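Local structure of dnab-like replicative helicase (Bacillus phage SPP1, 3BH0) at residues 188-193 with 251-256; 245-250 with 260-265; 110-115 with 154-159. The protein probably couples ATP hydrolysis to 5'-3' unwinding of DNA as a phage DnaB-family replicative helicase, of which this chain is the C-terminal ATPase domain. All coordinates share one frame; numbering follows the deposited sequence.

Interaction 1. Residues 188-193 with 251-256; sequences DYLQLL and GQLEQD
Leu190 and Gln191, neighbours on a short 3-10 turn, meet a single side chain of helix 252-256, that of Leu253. The turn comes just after strand 183-188; Asp188 still bonds through its backbone to His102. At Tyr189 the chain takes a positive phi (72°), and the backbone turns out of the strand direction.

Leu190 is the apolar half of the contact. With CG swung anti to the main-chain nitrogen (chi1 175°), its CD1 reaches Leu253 CD1 at 3.7 Å, and the two leucines pass alongside each other in opposite directions. Leu190 CD2 stands a little farther from the same Leu253 CD1, at 4.4 Å. The side chain of Leu190 also rests on Ala226. This is probably the nucleotide-binding side of the RecA-like P-loop ATPase core: Asp188, after a hydrophobic strand, is consistent with the position of a Walker B aspartate, and the side chain of Gln191 comes near the probable Walker A loop without touching it.

Gln191 bends at chi2 (85°), which carries its amide towards the helix, where NE2 packs 3.8 Å from Leu253 CD2, so that the two methyls of Leu253 are divided between the two residues. The amide is held at both its polar atoms: NE2 bonds to Ser228 OG and OE1 accepts from Gln229 N. With a bond at each of them, the rotation of the buried amide is fixed, and the leucine methyl meets a group already held in place. Farther along, Leu193 N closes the turn on Leu190 O at 3.0 Å, and the side chain of Leu193 packs on Ile209 of helix 202-220.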
loop_
_atom_site.group_PDB
_atom_site.type_symbol
_atom_site.label_atom_id
_atom_site.label_comp_id
_atom_site.label_asym_id
_atom_site.label_seq_id
_atom_site.Cartn_x
_atom_site.Cartn_y
_atom_site.Cartn_z
ATOM N N ASP A 188 0.572 3.380 -7.220
ATOM C CA ASP A 188 -0.495 4.387 -7.071
ATOM C C ASP A 188 -1.451 4.293 -8.207
ATOM O O ASP A 188 -1.406 4.974 -9.234
ATOM C CB ASP A 188 -0.090 5.831 -6.788
ATOM C CG ASP A 188 -1.312 6.708 -6.347
ATOM O OD1 ASP A 188 -2.490 6.237 -6.386
ATOM O OD2 ASP A 188 -1.096 7.881 -5.974
ATOM N N TYR A 189 -2.305 3.340 -7.905
ATOM C CA TYR A 189 -3.525 2.946 -8.514
ATOM C C TYR A 189 -3.492 2.236 -9.835
ATOM O O TYR A 189 -2.987 2.729 -10.839
ATOM C CB TYR A 189 -4.734 3.803 -8.074
ATOM C CG TYR A 189 -5.540 4.577 -9.060
ATOM C CD1 TYR A 189 -6.578 3.966 -9.759
ATOM C CD2 TYR A 189 -5.364 5.956 -9.194
ATOM C CE1 TYR A 189 -7.372 4.692 -10.629
ATOM C CE2 TYR A 189 -6.166 6.697 -10.057
ATOM C CZ TYR A 189 -7.159 6.058 -10.766
ATOM O OH TYR A 189 -7.930 6.782 -11.628
ATOM N N LEU A 190 -3.995 1.011 -9.719
ATOM C CA LEU A 190 -3.887 -0.052 -10.669
ATOM C C LEU A 190 -4.577 0.248 -11.984
ATOM O O LEU A 190 -4.064 -0.115 -13.033
ATOM C CB LEU A 190 -4.454 -1.335 -10.037
ATOM C CG LEU A 190 -4.594 -2.644 -10.828
ATOM C CD1 LEU A 190 -4.326 -3.804 -9.890
ATOM C CD2 LEU A 190 -5.969 -2.789 -11.488
ATOM N N GLN A 191 -5.717 0.925 -11.917
ATOM C CA GLN A 191 -6.587 1.109 -13.078
ATOM C C GLN A 191 -6.077 2.196 -14.012
ATOM O O GLN A 191 -6.719 2.505 -15.021
ATOM C CB GLN A 191 -8.028 1.414 -12.647
ATOM C CG GLN A 191 -8.773 0.223 -12.040
ATOM C CD GLN A 191 -8.516 0.034 -10.536
ATOM O OE1 GLN A 191 -7.825 0.830 -9.889
ATOM N NE2 GLN A 191 -9.090 -1.029 -9.979
ATOM N N LEU A 192 -4.928 2.757 -13.654
ATOM C CA LEU A 192 -4.198 3.718 -14.458
ATOM C C LEU A 192 -3.084 3.045 -15.279
ATOM O O LEU A 192 -2.514 3.658 -16.193
ATOM C CB LEU A 192 -3.578 4.790 -13.533
ATOM C CG LEU A 192 -4.055 6.248 -13.610
ATOM C CD1 LEU A 192 -5.566 6.336 -13.665
ATOM C CD2 LEU A 192 -3.506 7.102 -12.469
ATOM N N LEU A 193 -2.770 1.794 -14.949
ATOM C CA LEU A 193 -1.680 1.072 -15.616
ATOM C C LEU A 193 -1.981 0.850 -17.098
ATOM O O LEU A 193 -3.128 0.655 -17.478
ATOM C CB LEU A 193 -1.394 -0.267 -14.926
ATOM C CG LEU A 193 -0.685 -0.222 -13.570
ATOM C CD1 LEU A 193 -0.746 -1.565 -12.853
ATOM C CD2 LEU A 193 0.753 0.245 -13.700
ATOM N N GLY A 251 -13.236 -7.872 -12.023
ATOM C CA GLY A 251 -13.423 -9.326 -11.903
ATOM C C GLY A 251 -12.247 -10.058 -11.253
ATOM O O GLY A 251 -12.209 -10.271 -10.033
ATOM N N GLN A 252 -11.291 -10.441 -12.097
ATOM C CA GLN A 252 -10.075 -11.147 -11.714
ATOM C C GLN A 252 -9.440 -10.653 -10.414
ATOM O O GLN A 252 -8.870 -11.433 -9.649
ATOM C CB GLN A 252 -9.083 -11.002 -12.860
ATOM C CG GLN A 252 -7.773 -11.716 -12.676
ATOM C CD GLN A 252 -7.907 -13.218 -12.795
ATOM O OE1 GLN A 252 -7.829 -13.934 -11.798
ATOM N NE2 GLN A 252 -8.100 -13.707 -14.024
ATOM N N LEU A 253 -9.559 -9.352 -10.174
ATOM C CA LEU A 253 -8.849 -8.657 -9.098
ATOM C C LEU A 253 -8.972 -9.312 -7.711
ATOM O O LEU A 253 -7.977 -9.450 -7.002
ATOM C CB LEU A 253 -9.284 -7.178 -9.075
ATOM C CG LEU A 253 -8.306 -6.101 -8.584
ATOM C CD1 LEU A 253 -6.912 -6.321 -9.119
ATOM C CD2 LEU A 253 -8.802 -4.730 -8.991
ATOM N N GLU A 254 -10.183 -9.725 -7.335
ATOM C CA GLU A 254 -10.390 -10.354 -6.032
ATOM C C GLU A 254 -9.807 -11.767 -5.965
ATOM O O GLU A 254 -9.424 -12.244 -4.894
ATOM C CB GLU A 254 -11.872 -10.354 -5.629
ATOM C CG GLU A 254 -12.740 -11.412 -6.293
ATOM C CD GLU A 254 -14.092 -11.579 -5.607
ATOM O OE1 GLU A 254 -15.108 -11.268 -6.265
ATOM O OE2 GLU A 254 -14.138 -12.013 -4.424
ATOM N N GLN A 255 -9.738 -12.434 -7.112
ATOM C CA GLN A 255 -9.199 -13.786 -7.159
ATOM C C GLN A 255 -7.681 -13.811 -6.983
ATOM O O GLN A 255 -7.165 -14.583 -6.181
ATOM C CB GLN A 255 -9.691 -14.511 -8.414
ATOM C CG GLN A 255 -11.180 -14.922 -8.250
ATOM C CD GLN A 255 -11.870 -15.305 -9.546
ATOM O OE1 GLN A 255 -11.307 -16.001 -10.378
ATOM N NE2 GLN A 255 -13.107 -14.854 -9.714
ATOM N N ASP A 256 -6.978 -12.920 -7.674
ATOM C CA ASP A 256 -5.513 -12.927 -7.641
ATOM C C ASP A 256 -4.871 -12.461 -6.337
ATOM O O ASP A 256 -3.832 -12.988 -5.934
ATOM C CB ASP A 256 -4.954 -12.156 -8.835
ATOM C CG ASP A 256 -5.265 -12.842 -10.148
ATOM O OD1 ASP A 256 -5.335 -14.100 -10.164
ATOM O OD2 ASP A 256 -5.453 -12.138 -11.156
#

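Interaction 2. Residues 245-250 with 260-265; sequences SDLRES and IEFLYR
Leu247 reaches across from the loop before helix 252-256 to two side chains on one face of strand 259-265, Ile260 and Phe262. The close part of the contact is gathered round a single methyl: Leu247 CD1 lies 4.2 Å from Ile260 CD1 and 4.3 Å from Phe262 CZ, approaching the phenyl ring at its edge, near the ring plane. The other branch is slightly more distant, with Leu247 CD2 4.5 Å from Phe262 CE1. One face of the ring is taken by its strand neighbour two residues back, since Ile260 CG2 sits 3.8 Å above the ring plane towards the rim. The ring thus receives one aliphatic group on a face and another at an edge. Leu72 of strand 70-74 also touches Leu247, and Phe262 rests on Ala74 of the same strand and on Pro242, so this is packing on the central sheet of the RecA-like core.

Away from Leu247 the loop diverges from the strand. Asp246 is buried but comes no nearer than 5.5 Å; its carboxylate turns instead to Arg237, in a salt bridge, and to Met243 N. Ser245, Arg248 and Glu249 lie at the exposed side, and the loop folds back on itself where Ser250 N bonds to Leu247 O at 3.2 Å. The strand's opposite face belongs to other neighbours, as in the hydrogen bond between Glu261 OE1 and Tyr65 OH. No hydrogen bond joins the two segments: with only aliphatic and aromatic carbon in touch, the contact rests on shape and exclusion of water, which by itself gives it little directional preference.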
loop_
_atom_site.group_PDB
_atom_site.type_symbol
_atom_site.label_atom_id
_atom_site.label_comp_id
_atom_site.label_asym_id
_atom_site.label_seq_id
_atom_site.Cartn_x
_atom_site.Cartn_y
_atom_site.Cartn_z
ATOM N N SER A 245 -17.802 -7.535 -3.896
ATOM C CA SER A 245 -18.578 -7.267 -5.104
ATOM C C SER A 245 -18.361 -5.849 -5.680
ATOM O O SER A 245 -18.649 -5.610 -6.855
ATOM C CB SER A 245 -20.075 -7.513 -4.850
ATOM O OG SER A 245 -20.660 -6.447 -4.115
ATOM N N ASP A 246 -17.847 -4.918 -4.874
ATOM C CA ASP A 246 -17.592 -3.542 -5.347
ATOM C C ASP A 246 -16.454 -3.427 -6.369
ATOM O O ASP A 246 -16.321 -2.411 -7.067
ATOM C CB ASP A 246 -17.356 -2.596 -4.166
ATOM C CG ASP A 246 -18.601 -2.391 -3.338
ATOM O OD1 ASP A 246 -19.698 -2.318 -3.936
ATOM O OD2 ASP A 246 -18.485 -2.305 -2.096
ATOM N N LEU A 247 -15.640 -4.475 -6.461
ATOM C CA LEU A 247 -14.545 -4.500 -7.423
ATOM C C LEU A 247 -15.051 -4.842 -8.839
ATOM O O LEU A 247 -14.290 -5.331 -9.664
ATOM C CB LEU A 247 -13.445 -5.464 -6.949
ATOM C CG LEU A 247 -12.747 -5.156 -5.612
ATOM C CD1 LEU A 247 -12.183 -6.421 -4.954
ATOM C CD2 LEU A 247 -11.661 -4.101 -5.772
ATOM N N ARG A 248 -16.323 -4.525 -9.115
ATOM C CA ARG A 248 -17.076 -4.970 -10.323
ATOM C C ARG A 248 -16.316 -5.008 -11.645
ATOM O O ARG A 248 -16.146 -6.080 -12.232
ATOM C CB ARG A 248 -18.362 -4.143 -10.514
ATOM C CG ARG A 248 -19.408 -4.799 -11.434
ATOM C CD ARG A 248 -19.135 -4.613 -12.943
ATOM N NE ARG A 248 -20.208 -5.218 -13.744
ATOM C CZ ARG A 248 -20.199 -5.362 -15.071
ATOM N NH1 ARG A 248 -19.157 -4.950 -15.799
ATOM N NH2 ARG A 248 -21.243 -5.924 -15.677
ATOM N N GLU A 249 -15.865 -3.833 -12.086
ATOM C CA GLU A 249 -15.348 -3.613 -13.445
ATOM C C GLU A 249 -14.033 -4.351 -13.747
ATOM O O GLU A 249 -13.479 -4.246 -14.851
ATOM C CB GLU A 249 -15.204 -2.100 -13.727
ATOM C CG GLU A 249 -16.491 -1.267 -13.514
ATOM C CD GLU A 249 -16.612 -0.658 -12.103
ATOM O OE1 GLU A 249 -16.135 -1.278 -11.120
ATOM O OE2 GLU A 249 -17.194 0.445 -11.973
ATOM N N SER A 250 -13.576 -5.126 -12.766
ATOM C CA SER A 250 -12.271 -5.770 -12.794
ATOM C C SER A 250 -12.359 -7.301 -12.859
ATOM O O SER A 250 -11.644 -7.938 -13.646
ATOM C CB SER A 250 -11.479 -5.324 -11.557
ATOM O OG SER A 250 -11.477 -3.902 -11.432
ATOM N N ILE A 260 -6.731 -8.162 0.573
ATOM C CA ILE A 260 -7.481 -7.010 0.129
ATOM C C ILE A 260 -7.890 -6.201 1.343
ATOM O O ILE A 260 -8.698 -6.633 2.167
ATOM C CB ILE A 260 -8.720 -7.407 -0.699
ATOM C CG1 ILE A 260 -8.292 -8.202 -1.940
ATOM C CG2 ILE A 260 -9.562 -6.154 -1.054
ATOM C CD1 ILE A 260 -9.453 -8.780 -2.776
ATOM N N GLU A 261 -7.312 -5.019 1.461
ATOM C CA GLU A 261 -7.709 -4.127 2.522
ATOM C C GLU A 261 -8.512 -2.941 1.991
ATOM O O GLU A 261 -8.032 -2.166 1.177
ATOM C CB GLU A 261 -6.512 -3.724 3.391
ATOM C CG GLU A 261 -5.207 -3.628 2.669
ATOM C CD GLU A 261 -4.003 -3.734 3.585
ATOM O OE1 GLU A 261 -3.658 -4.858 3.960
ATOM O OE2 GLU A 261 -3.367 -2.708 3.894
ATOM N N PHE A 262 -9.771 -2.867 2.417
ATOM C CA PHE A 262 -10.629 -1.724 2.155
ATOM C C PHE A 262 -10.441 -0.681 3.250
ATOM O O PHE A 262 -10.178 -1.020 4.405
ATOM C CB PHE A 262 -12.100 -2.140 2.132
ATOM C CG PHE A 262 -12.482 -3.038 0.984
ATOM C CD1 PHE A 262 -12.053 -2.778 -0.305
ATOM C CD2 PHE A 262 -13.331 -4.115 1.196
ATOM C CE1 PHE A 262 -12.438 -3.607 -1.370
ATOM C CE2 PHE A 262 -13.737 -4.942 0.142
ATOM C CZ PHE A 262 -13.284 -4.689 -1.141
ATOM N N LEU A 263 -10.561 0.584 2.867
ATOM C CA LEU A 263 -10.594 1.691 3.810
ATOM C C LEU A 263 -11.980 2.318 3.813
ATOM O O LEU A 263 -12.600 2.509 2.770
ATOM C CB LEU A 263 -9.542 2.745 3.464
ATOM C CG LEU A 263 -8.077 2.631 3.918
ATOM C CD1 LEU A 263 -7.624 1.247 4.367
ATOM C CD2 LEU A 263 -7.203 3.094 2.794
ATOM N N TYR A 264 -12.466 2.626 5.003
ATOM C CA TYR A 264 -13.738 3.286 5.176
ATOM C C TYR A 264 -13.577 4.283 6.294
ATOM O O TYR A 264 -13.084 3.945 7.369
ATOM C CB TYR A 264 -14.800 2.251 5.523
ATOM C CG TYR A 264 -16.162 2.809 5.829
ATOM C CD1 TYR A 264 -17.012 3.217 4.806
ATOM C CD2 TYR A 264 -16.613 2.903 7.140
ATOM C CE1 TYR A 264 -18.273 3.714 5.086
ATOM C CE2 TYR A 264 -17.865 3.402 7.433
ATOM C CZ TYR A 264 -18.692 3.806 6.408
ATOM O OH TYR A 264 -19.942 4.298 6.692
ATOM N N ARG A 265 -13.979 5.518 6.023
ATOM C CA ARG A 265 -13.909 6.591 7.006
ATOM C C ARG A 265 -15.343 7.066 7.275
ATOM O O ARG A 265 -15.905 7.826 6.494
ATOM C CB ARG A 265 -13.018 7.694 6.450
ATOM C CG ARG A 265 -12.624 8.761 7.435
ATOM C CD ARG A 265 -11.755 9.799 6.751
ATOM N NE ARG A 265 -12.248 11.137 7.052
ATOM C CZ ARG A 265 -12.769 11.980 6.163
ATOM N NH1 ARG A 265 -12.845 11.654 4.879
ATOM N NH2 ARG A 265 -13.206 13.164 6.566
#

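Interaction 3. Residues 110-115 with 154-159; sequences ENIKRL and INIFDK
Ile156 packs against Asn111 and Ile112 where helix 108-119 lies over an edge strand of the RecA-like sheet. The helix follows strand 98-103 and the chain later returns in strand 154-157, parallel to it and next to it in the sheet, so the two segments belong to a beta-alpha-beta crossover elaborated by further helices. Their local axes approach to 10.5 Å and run roughly antiparallel, at 150°.

From CB, which is directed at the helix, the Ile156 side chain divides. Its CG2 branch turns towards the amide of Asn111 and ends 4.3 Å from ND2. The CG1 branch makes no close approach itself but, set anti to the carbonyl carbon (chi1 -53°) and extended beyond, it delivers CD1 to the helix surface. There CD1 settles between two consecutive residues, 3.8 Å from Asn111 CB and 4.0 Å from Ile112 CG1, the two isoleucine side chains meeting at a slant.

Asn111 therefore offers carbon to the strand and keeps its polar end for the helix start: ND2 bonds to Gly107 O and, weakly, to Ser103 OG. This ties the buried amide to the loop that links strand 98-103 to the helix. Asp158, just past the strand, bonds through OD2 to Lys108 N at the first residue of the helix. One turn along the helix from Asn111, Leu115 takes over the contact and meets the strand's preceding inward-facing residue, with Leu115 CD1 4.2 Å from Ile154 CG2.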
loop_
_atom_site.group_PDB
_atom_site.type_symbol
_atom_site.label_atom_id
_atom_site.label_comp_id
_atom_site.label_asym_id
_atom_site.label_seq_id
_atom_site.Cartn_x
_atom_site.Cartn_y
_atom_site.Cartn_z
ATOM N N GLU A 110 5.438 15.833 -5.478
ATOM C CA GLU A 110 4.170 15.784 -4.764
ATOM C C GLU A 110 4.107 14.686 -3.704
ATOM O O GLU A 110 3.557 14.896 -2.644
ATOM C CB GLU A 110 3.049 15.599 -5.770
ATOM C CG GLU A 110 1.811 16.387 -5.460
ATOM C CD GLU A 110 0.859 16.474 -6.655
ATOM O OE1 GLU A 110 1.328 16.707 -7.799
ATOM O OE2 GLU A 110 -0.365 16.326 -6.448
ATOM N N ASN A 111 4.664 13.520 -4.014
ATOM C CA ASN A 111 4.811 12.416 -3.065
ATOM C C ASN A 111 5.742 12.781 -1.931
ATOM O O ASN A 111 5.462 12.493 -0.777
ATOM C CB ASN A 111 5.335 11.145 -3.774
ATOM C CG ASN A 111 4.267 10.457 -4.626
ATOM O OD1 ASN A 111 3.447 9.706 -4.117
ATOM N ND2 ASN A 111 4.273 10.727 -5.924
ATOM N N ILE A 112 6.860 13.415 -2.275
ATOM C CA ILE A 112 7.903 13.791 -1.310
ATOM C C ILE A 112 7.408 14.818 -0.288
ATOM O O ILE A 112 7.733 14.714 0.899
ATOM C CB ILE A 112 9.207 14.274 -2.030
ATOM C CG1 ILE A 112 9.907 13.091 -2.692
ATOM C CG2 ILE A 112 10.172 14.933 -1.049
ATOM C CD1 ILE A 112 10.914 13.475 -3.735
ATOM N N LYS A 113 6.617 15.793 -0.736
ATOM C CA LYS A 113 6.029 16.773 0.193
ATOM C C LYS A 113 5.110 16.098 1.204
ATOM O O LYS A 113 5.188 16.393 2.392
ATOM C CB LYS A 113 5.323 17.920 -0.536
ATOM C CG LYS A 113 6.293 18.981 -1.073
ATOM C CD LYS A 113 5.565 20.050 -1.885
ATOM C CE LYS A 113 6.479 21.221 -2.280
ATOM N NZ LYS A 113 7.161 20.997 -3.580
ATOM N N ARG A 114 4.284 15.156 0.745
ATOM C CA ARG A 114 3.447 14.390 1.673
ATOM C C ARG A 114 4.280 13.612 2.697
ATOM O O ARG A 114 3.951 13.577 3.887
ATOM C CB ARG A 114 2.548 13.411 0.937
ATOM C CG ARG A 114 1.424 14.005 0.175
ATOM C CD ARG A 114 0.706 12.867 -0.495
ATOM N NE ARG A 114 -0.504 13.300 -1.168
ATOM C CZ ARG A 114 -1.737 12.953 -0.804
ATOM N NH1 ARG A 114 -1.937 12.148 0.246
ATOM N NH2 ARG A 114 -2.772 13.414 -1.510
ATOM N N LEU A 115 5.340 12.971 2.219
ATOM C CA LEU A 115 6.260 12.234 3.086
ATOM C C LEU A 115 6.871 13.131 4.170
ATOM O O LEU A 115 6.909 12.745 5.338
ATOM C CB LEU A 115 7.354 11.554 2.258
ATOM C CG LEU A 115 6.935 10.322 1.443
ATOM C CD1 LEU A 115 8.068 9.857 0.550
ATOM C CD2 LEU A 115 6.443 9.191 2.350
ATOM N N ILE A 154 12.999 4.609 -0.156
ATOM C CA ILE A 154 11.817 4.896 -0.918
ATOM C C ILE A 154 12.316 5.326 -2.270
ATOM O O ILE A 154 13.033 6.313 -2.385
ATOM C CB ILE A 154 10.991 6.047 -0.285
ATOM C CG1 ILE A 154 10.633 5.743 1.171
ATOM C CG2 ILE A 154 9.727 6.352 -1.119
ATOM C CD1 ILE A 154 9.321 5.029 1.359
ATOM N N ASN A 155 11.976 4.563 -3.292
ATOM C CA ASN A 155 12.196 4.995 -4.657
ATOM C C ASN A 155 10.858 5.379 -5.201
ATOM O O ASN A 155 9.833 4.831 -4.770
ATOM C CB ASN A 155 12.772 3.876 -5.523
ATOM C CG ASN A 155 14.164 3.472 -5.100
ATOM O OD1 ASN A 155 14.351 2.461 -4.397
ATOM N ND2 ASN A 155 15.155 4.266 -5.505
ATOM N N ILE A 156 10.863 6.316 -6.144
ATOM C CA ILE A 156 9.631 6.756 -6.770
ATOM C C ILE A 156 9.773 6.731 -8.283
ATOM O O ILE A 156 10.734 7.270 -8.823
ATOM C CB ILE A 156 9.183 8.154 -6.288
ATOM C CG1 ILE A 156 9.116 8.201 -4.752
ATOM C CG2 ILE A 156 7.825 8.510 -6.910
ATOM C CD1 ILE A 156 8.772 9.580 -4.142
ATOM N N PHE A 157 8.803 6.108 -8.956
ATOM C CA PHE A 157 8.746 6.107 -10.410
ATOM C C PHE A 157 7.461 6.787 -10.862
ATOM O O PHE A 157 6.376 6.205 -10.788
ATOM C CB PHE A 157 8.825 4.670 -10.961
ATOM C CG PHE A 157 10.142 3.973 -10.680
ATOM C CD1 PHE A 157 11.110 3.870 -11.674
ATOM C CD2 PHE A 157 10.405 3.419 -9.425
ATOM C CE1 PHE A 157 12.315 3.240 -11.421
ATOM C CE2 PHE A 157 11.617 2.762 -9.171
ATOM C CZ PHE A 157 12.571 2.672 -10.180
ATOM N N ASP A 158 7.596 8.013 -11.348
ATOM C CA ASP A 158 6.446 8.880 -11.570
ATOM C C ASP A 158 5.993 9.035 -13.022
ATOM O O ASP A 158 5.172 9.887 -13.313
ATOM C CB ASP A 158 6.677 10.264 -10.918
ATOM C CG ASP A 158 7.620 11.158 -11.722
ATOM O OD1 ASP A 158 8.176 10.694 -12.748
ATOM O OD2 ASP A 158 7.797 12.337 -11.321
ATOM N N LYS A 159 6.518 8.212 -13.922
ATOM C CA LYS A 159 6.099 8.233 -15.329
ATOM C C LYS A 159 4.606 7.967 -15.486
ATOM O O LYS A 159 4.063 7.013 -14.909
ATOM C CB LYS A 159 6.893 7.215 -16.132
ATOM C CG LYS A 159 6.852 7.464 -17.614
ATOM C CD LYS A 159 7.459 6.306 -18.379
ATOM C CE LYS A 159 7.435 6.608 -19.861
ATOM N NZ LYS A 159 6.912 5.426 -20.601
#

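Interaction 3 comes first along the chain and closes before interaction 1 opens, whereas interactions 1 and 2 interleave, their segments alternating. Those two are close neighbours, with centres about 10 Å apart, and they touch where Glu254 CA meets Ile260 CD1 at 3.7 Å; helix 252-256 leads directly into strand 259-265. Interaction 3 lies about 21 Å from interaction 1 and about 24 Å from interaction 2, centre to centre, on the opposite side of the chain's centre from interaction 2. One sheet spans this distance, from edge strand 154-157 to strand 259-265 beyond strand 70-74. The contacts thus pack loops and helices onto separate parts of one ATPase core, around its probable P-loop.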